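Local coordinates for protein 2-hydroxyethylphosphonate dioxygenase (Streptomyces viridochromogenes, PDB 4YAR) that converts 2-hydroxyethylphosphonate and O2 into hydroxymethylphosphonate and formate with a single non-heme iron(II) per subunit, a step in phosphinothricin tripeptide (bialaphos) biosynthesis, at residues G216-E219 with E220-A224; R315-G318 with T319-A322. The protein carries 1 engineered substitution. All blocks are in the same frame, centred on the assembly; numbering follows the deposited sequence.

Interaction 1 of 2, residues G216-E219 with E220-A224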
ATOM      1  N   GLY A 216       2.176  22.803 -20.015  1.00 21.98           N
ATOM      2  CA  GLY A 216       1.108  23.750 -19.647  1.00 18.78           C
ATOM      3  C   GLY A 216       0.022  23.216 -18.744  1.00 18.28           C
ATOM      4  O   GLY A 216      -0.416  23.860 -17.750  1.00 20.14           O
ATOM      5  N   ALA A 217      -0.471  22.040 -19.073  1.00 18.39           N
ATOM      6  CA  ALA A 217      -1.514  21.429 -18.286  1.00 19.03           C
ATOM      7  C   ALA A 217      -0.956  21.014 -16.908  1.00 19.54           C
ATOM      8  O   ALA A 217      -1.593  21.197 -15.892  1.00 19.32           O
ATOM      9  CB  ALA A 217      -2.100  20.255 -19.014  1.00 19.80           C
ATOM     10  N   PHE A 218       0.260  20.534 -16.881  1.00 20.28           N
ATOM     11  CA  PHE A 218       0.931  20.181 -15.591  1.00 20.11           C
ATOM     12  C   PHE A 218       1.027  21.375 -14.638  1.00 19.93           C
ATOM     13  O   PHE A 218       0.610  21.295 -13.485  1.00 17.98           O
ATOM     14  CB  PHE A 218       2.272  19.564 -15.863  1.00 20.40           C
ATOM     15  CG  PHE A 218       2.927  18.972 -14.639  1.00 21.19           C
ATOM     16  CD1 PHE A 218       2.500  17.758 -14.160  1.00 22.13           C
ATOM     17  CD2 PHE A 218       3.946  19.641 -13.999  1.00 23.00           C
ATOM     18  CE1 PHE A 218       3.097  17.163 -13.040  1.00 24.66           C
ATOM     19  CE2 PHE A 218       4.533  19.081 -12.866  1.00 22.62           C
ATOM     20  CZ  PHE A 218       4.119  17.823 -12.406  1.00 22.75           C
ATOM     21  N   GLU A 219       1.394  22.555 -15.184  1.00 19.49           N
ATOM     22  CA  GLU A 219       1.480  23.760 -14.384  1.00 21.05           C
ATOM     23  C   GLU A 219       0.140  24.230 -13.903  1.00 20.29           C
ATOM     24  O   GLU A 219       0.009  24.722 -12.777  1.00 20.05           O
ATOM     25  CB  GLU A 219       2.248  24.878 -15.142  1.00 21.79           C
ATOM     26  CG  GLU A 219       3.686  24.493 -15.459  1.00 25.70           C
ATOM     27  CD  GLU A 219       4.560  24.301 -14.228  1.00 28.90           C
ATOM     28  OE1 GLU A 219       4.275  24.937 -13.179  1.00 31.99           O
ATOM     29  OE2 GLU A 219       5.507  23.512 -14.303  1.00 28.79           O
ATOM     30  N   GLU A 220      -0.885  24.063 -14.757  1.00 18.65           N
ATOM     31  CA  GLU A 220      -2.221  24.389 -14.336  1.00 19.91           C
ATOM     32  C   GLU A 220      -2.669  23.448 -13.205  1.00 19.81           C
ATOM     33  O   GLU A 220      -3.364  23.842 -12.276  1.00 19.44           O
ATOM     34  CB  GLU A 220      -3.189  24.251 -15.532  1.00 19.94           C
ATOM     35  CG  GLU A 220      -3.020  25.301 -16.642  1.00 22.60           C
ATOM     36  CD  GLU A 220      -3.376  26.730 -16.222  1.00 29.50           C
ATOM     37  OE1 GLU A 220      -4.014  26.957 -15.175  1.00 26.80           O
ATOM     38  OE2 GLU A 220      -3.013  27.642 -17.012  1.00 33.74           O
ATOM     39  N   ALA A 221      -2.350  22.180 -13.345  1.00 18.76           N
ATOM     40  CA  ALA A 221      -2.684  21.259 -12.240  1.00 17.51           C
ATOM     41  C   ALA A 221      -2.017  21.646 -10.914  1.00 19.43           C
ATOM     42  O   ALA A 221      -2.644  21.654  -9.875  1.00 22.42           O
ATOM     43  CB  ALA A 221      -2.349  19.850 -12.647  1.00 18.14           C
ATOM     44  N   LEU A 222      -0.769  22.026 -10.970  1.00 20.69           N
ATOM     45  CA  LEU A 222      -0.049  22.411  -9.752  1.00 24.43           C
ATOM     46  C   LEU A 222      -0.643  23.616  -9.061  1.00 23.82           C
ATOM     47  O   LEU A 222      -0.715  23.642  -7.861  1.00 22.00           O
ATOM     48  CB  LEU A 222       1.425  22.614 -10.009  1.00 26.65           C
ATOM     49  CG  LEU A 222       2.183  21.382 -10.429  1.00 34.32           C
ATOM     50  CD1 LEU A 222       3.660  21.714 -10.555  1.00 38.24           C
ATOM     51  CD2 LEU A 222       1.939  20.227  -9.477  1.00 36.06           C
ATOM     52  N   LYS A 223      -0.991  24.637  -9.842  1.00 27.18           N
ATOM     53  CA  LYS A 223      -1.638  25.806  -9.361  1.00 27.94           C
ATOM     54  C   LYS A 223      -2.941  25.464  -8.681  1.00 27.72           C
ATOM     55  O   LYS A 223      -3.266  25.975  -7.634  1.00 30.15           O
ATOM     56  CB  LYS A 223      -1.963  26.727 -10.536  1.00 33.42           C
ATOM     57  CG  LYS A 223      -0.877  27.720 -10.899  1.00 39.60           C
ATOM     58  CD  LYS A 223      -1.448  28.929 -11.653  1.00 47.62           C
ATOM     59  CE  LYS A 223      -2.846  29.362 -11.193  1.00 52.82           C
ATOM     60  NZ  LYS A 223      -3.247  30.744 -11.604  1.00 57.01           N
ATOM     61  N   ALA A 224      -3.728  24.615  -9.329  1.00 26.73           N
ATOM     62  CA  ALA A 224      -4.953  24.138  -8.755  1.00 27.48           C
ATOM     63  C   ALA A 224      -4.739  23.467  -7.391  1.00 30.54           C
ATOM     64  O   ALA A 224      -5.623  23.601  -6.535  1.00 30.01           O
ATOM     65  CB  ALA A 224      -5.693  23.226  -9.723  1.00 23.83           C
TER

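Interaction 2 of 2, residues R315-G318 with T319-A322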
ATOM      1  N   ARG A 315      -2.656  -6.011  23.323  1.00 22.45           N
ATOM      2  CA  ARG A 315      -4.013  -6.571  23.424  1.00 21.72           C
ATOM      3  C   ARG A 315      -4.097  -7.981  22.950  1.00 23.21           C
ATOM      4  O   ARG A 315      -3.309  -8.431  22.113  1.00 21.52           O
ATOM      5  CB  ARG A 315      -5.089  -5.725  22.706  1.00 22.47           C
ATOM      6  CG  ARG A 315      -5.034  -5.766  21.152  1.00 22.68           C
ATOM      7  CD  ARG A 315      -4.266  -4.555  20.690  1.00 19.88           C
ATOM      8  NE  ARG A 315      -3.978  -4.511  19.243  1.00 19.46           N
ATOM      9  CZ  ARG A 315      -3.047  -3.710  18.711  1.00 19.06           C
ATOM     10  NH1 ARG A 315      -2.265  -2.928  19.467  1.00 18.35           N
ATOM     11  NH2 ARG A 315      -2.828  -3.769  17.424  1.00 19.69           N
ATOM     12  N   THR A 316      -5.104  -8.707  23.449  1.00 21.40           N
ATOM     13  CA  THR A 316      -5.454  -9.984  22.846  1.00 22.35           C
ATOM     14  C   THR A 316      -6.214  -9.778  21.537  1.00 20.78           C
ATOM     15  O   THR A 316      -7.060  -8.938  21.481  1.00 24.59           O
ATOM     16  CB  THR A 316      -6.291 -10.827  23.819  1.00 23.91           C
ATOM     17  OG1 THR A 316      -5.540 -10.972  25.010  1.00 26.08           O
ATOM     18  CG2 THR A 316      -6.582 -12.237  23.273  1.00 27.78           C
ATOM     19  N   PHE A 317      -5.791 -10.482  20.494  1.00 20.22           N
ATOM     20  CA  PHE A 317      -6.403 -10.502  19.177  1.00 23.34           C
ATOM     21  C   PHE A 317      -6.624 -11.950  18.786  1.00 23.32           C
ATOM     22  O   PHE A 317      -5.736 -12.647  18.273  1.00 24.91           O
ATOM     23  CB  PHE A 317      -5.531  -9.742  18.156  1.00 23.22           C
ATOM     24  CG  PHE A 317      -6.152  -9.683  16.791  1.00 22.94           C
ATOM     25  CD1 PHE A 317      -7.370  -9.055  16.609  1.00 23.12           C
ATOM     26  CD2 PHE A 317      -5.534 -10.261  15.716  1.00 24.06           C
ATOM     27  CE1 PHE A 317      -7.992  -9.030  15.384  1.00 21.69           C
ATOM     28  CE2 PHE A 317      -6.145 -10.217  14.465  1.00 24.12           C
ATOM     29  CZ  PHE A 317      -7.355  -9.648  14.316  1.00 23.63           C
ATOM     30  N   GLY A 318      -7.848 -12.454  19.021  1.00 24.82           N
ATOM     31  CA  GLY A 318      -8.131 -13.889  18.872  1.00 24.62           C
ATOM     32  C   GLY A 318      -7.188 -14.730  19.734  1.00 24.58           C
ATOM     33  O   GLY A 318      -7.068 -14.516  20.906  1.00 28.56           O
ATOM     34  N   THR A 319      -6.443 -15.612  19.089  1.00 25.61           N
ATOM     35  CA  THR A 319      -5.440 -16.431  19.774  1.00 27.03           C
ATOM     36  C   THR A 319      -4.083 -15.795  19.898  1.00 26.55           C
ATOM     37  O   THR A 319      -3.189 -16.404  20.479  1.00 27.28           O
ATOM     38  CB  THR A 319      -5.230 -17.759  19.074  1.00 28.27           C
ATOM     39  OG1 THR A 319      -4.941 -17.526  17.673  1.00 32.03           O
ATOM     40  CG2 THR A 319      -6.507 -18.611  19.268  1.00 32.00           C
ATOM     41  N   TYR A 320      -3.927 -14.590  19.356  1.00 21.27           N
ATOM     42  CA  TYR A 320      -2.635 -13.909  19.376  1.00 22.88           C
ATOM     43  C   TYR A 320      -2.581 -12.844  20.428  1.00 21.42           C
ATOM     44  O   TYR A 320      -3.602 -12.441  20.905  1.00 24.09           O
ATOM     45  CB  TYR A 320      -2.357 -13.306  17.963  1.00 22.98           C
ATOM     46  CG  TYR A 320      -2.632 -14.290  16.853  1.00 23.48           C
ATOM     47  CD1 TYR A 320      -1.742 -15.313  16.588  1.00 27.31           C
ATOM     48  CD2 TYR A 320      -3.797 -14.228  16.093  1.00 23.88           C
ATOM     49  CE1 TYR A 320      -1.986 -16.222  15.613  1.00 25.42           C
ATOM     50  CE2 TYR A 320      -4.065 -15.165  15.098  1.00 23.81           C
ATOM     51  CZ  TYR A 320      -3.147 -16.156  14.865  1.00 26.60           C
ATOM     52  OH  TYR A 320      -3.291 -17.113  13.889  1.00 28.84           O
ATOM     53  N   GLU A 321      -1.365 -12.418  20.827  1.00 22.28           N
ATOM     54  CA  GLU A 321      -1.168 -11.127  21.481  1.00 21.33           C
ATOM     55  C   GLU A 321      -0.593 -10.135  20.442  1.00 19.33           C
ATOM     56  O   GLU A 321       0.252 -10.507  19.671  1.00 17.29           O
ATOM     57  CB  GLU A 321      -0.326 -11.238  22.746  1.00 25.23           C
ATOM     58  CG  GLU A 321      -0.578 -10.088  23.745  1.00 29.80           C
ATOM     59  CD  GLU A 321       0.324 -10.082  24.983  1.00 32.29           C
ATOM     60  OE1 GLU A 321       0.260  -9.116  25.758  1.00 37.44           O
ATOM     61  OE2 GLU A 321       1.088 -11.030  25.198  1.00 38.03           O
ATOM     62  N   ALA A 322      -1.159  -8.939  20.391  1.00 17.99           N
ATOM     63  CA  ALA A 322      -0.776  -7.959  19.322  1.00 19.85           C
ATOM     64  C   ALA A 322      -0.287  -6.692  19.938  1.00 18.72           C
ATOM     65  O   ALA A 322      -0.769  -6.270  20.961  1.00 19.07           O
ATOM     66  CB  ALA A 322      -1.948  -7.721  18.374  1.00 18.13           C
TER

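Interaction 1 of 2, residues G216-E219 with E220-A224
The carbonyl oxygen of A217 accepts a hydrogen bond from the amide N-H of A221, and at 2.8 Å from A221 N to A217 O this is the shortest sound polar bond of the contact. It belongs to the i to i+4 pattern of an alpha helix, which E220 N to G216 O, L222 N to F218 O and K223 N to E219 O continue in both directions.

One apolar pair rides on this backbone. F218 turns CG anti to its own nitrogen (chi1 -171°), which stands the ring up beside the next turn, where L222 reaches it. L222 CG lies over one face of the ring, and CD1 comes to 3.6 Å from F218 CE2. L222 CG also rests 3.4 Å from F218 O, so one leucine touches both the ring and the carbonyl oxygen of the same residue. Phenylalanine and leucine suit positions four apart, since a flat ring and a branched tip can overlap on one flank of the helix.

E220 carries CG beside its own backbone N (chi1 -69°), which leaves CG 3.2 Å from G216 O; the bend at chi2 then leads the carboxylate away. Alanine, a good helix former, suits both A217 and A221, and A221 CB sits 3.4 Å from F218 O. Outside these residues, S226 OG bonds to L222 O.

Backbone bonding thus sets the helix, while the F218 and L222 pair adds an apolar patch to a largely exposed helix that also carries the charged E219, E220 and K223.

Interaction 2 of 2, residues R315-G318 with T319-A322
R315 and A322 meet at the open end of a two-residue beta hairpin, strands 315-317 and 320-324 joined by a type II' turn from F317 to Y320. Their backbones exchange two hydrogen bonds, A322 N to R315 O at 2.8 Å and R315 N to A322 O at 3.0 Å. A second hydrogen-bonded pair, F317 with Y320, closes the turn. Between them T316 and E321 form a non-hydrogen-bonded pair, where E321 CA gives a CA-H...O contact to R315 O.

The R315, F317, Y320 and A322 side chains share one face of the sheet. R315 folds back by its bend at chi2 (-97°), laying the guanidinium over the alanine with NE 3.9 Å from A322 CB; a methyl is small enough to fit beneath it. F317 CB touches the same methyl at 4.1 Å, and its ring meets Y320 CD2 obliquely. On the other face E321 runs extended, its CG 3.6 Å from R315 O.

G318 takes the first corner of the turn at phi 56°, psi -121°, a region that a residue without a side chain enters easily, and T319 fills the second.

Farther out, S324 OG and S313 O bind R315 NH1 and so help fix the guanidinium. The backbone of E321 bonds to R340 of strand 335-343, while L339 and V341 pack on A322 and Y320. Y320 OH is bonded to W396 N and A348 O, holding the buried ring, and T319 is held by A348 N, which bonds to its OG1, the atom that stands 3.5 Å above one face of the Y320 ring.

In the fold
Interaction 1 comes first along the chain, wholly within helix 215-224, and closes before interaction 2 opens in the hairpin of strands 315-317 and 320-324. Their centres lie 48 Å apart on opposite sides of the chain's centre, and the nearest atoms stay about 36 Å from each other. Helices from 231-241 to 307-312 separate them in sequence, including the second predicted helix-turn-helix region. Strand 315-317 of the hairpin is one border of the seven-stranded antiparallel sheet, with 320-324 joining it to 335-343; the other border is strand 73-76, whereas residues 216-224 belong to neither sheet. Both lie away from the annotated sites: one shapes a surface helix, the other finishes a sheet edge.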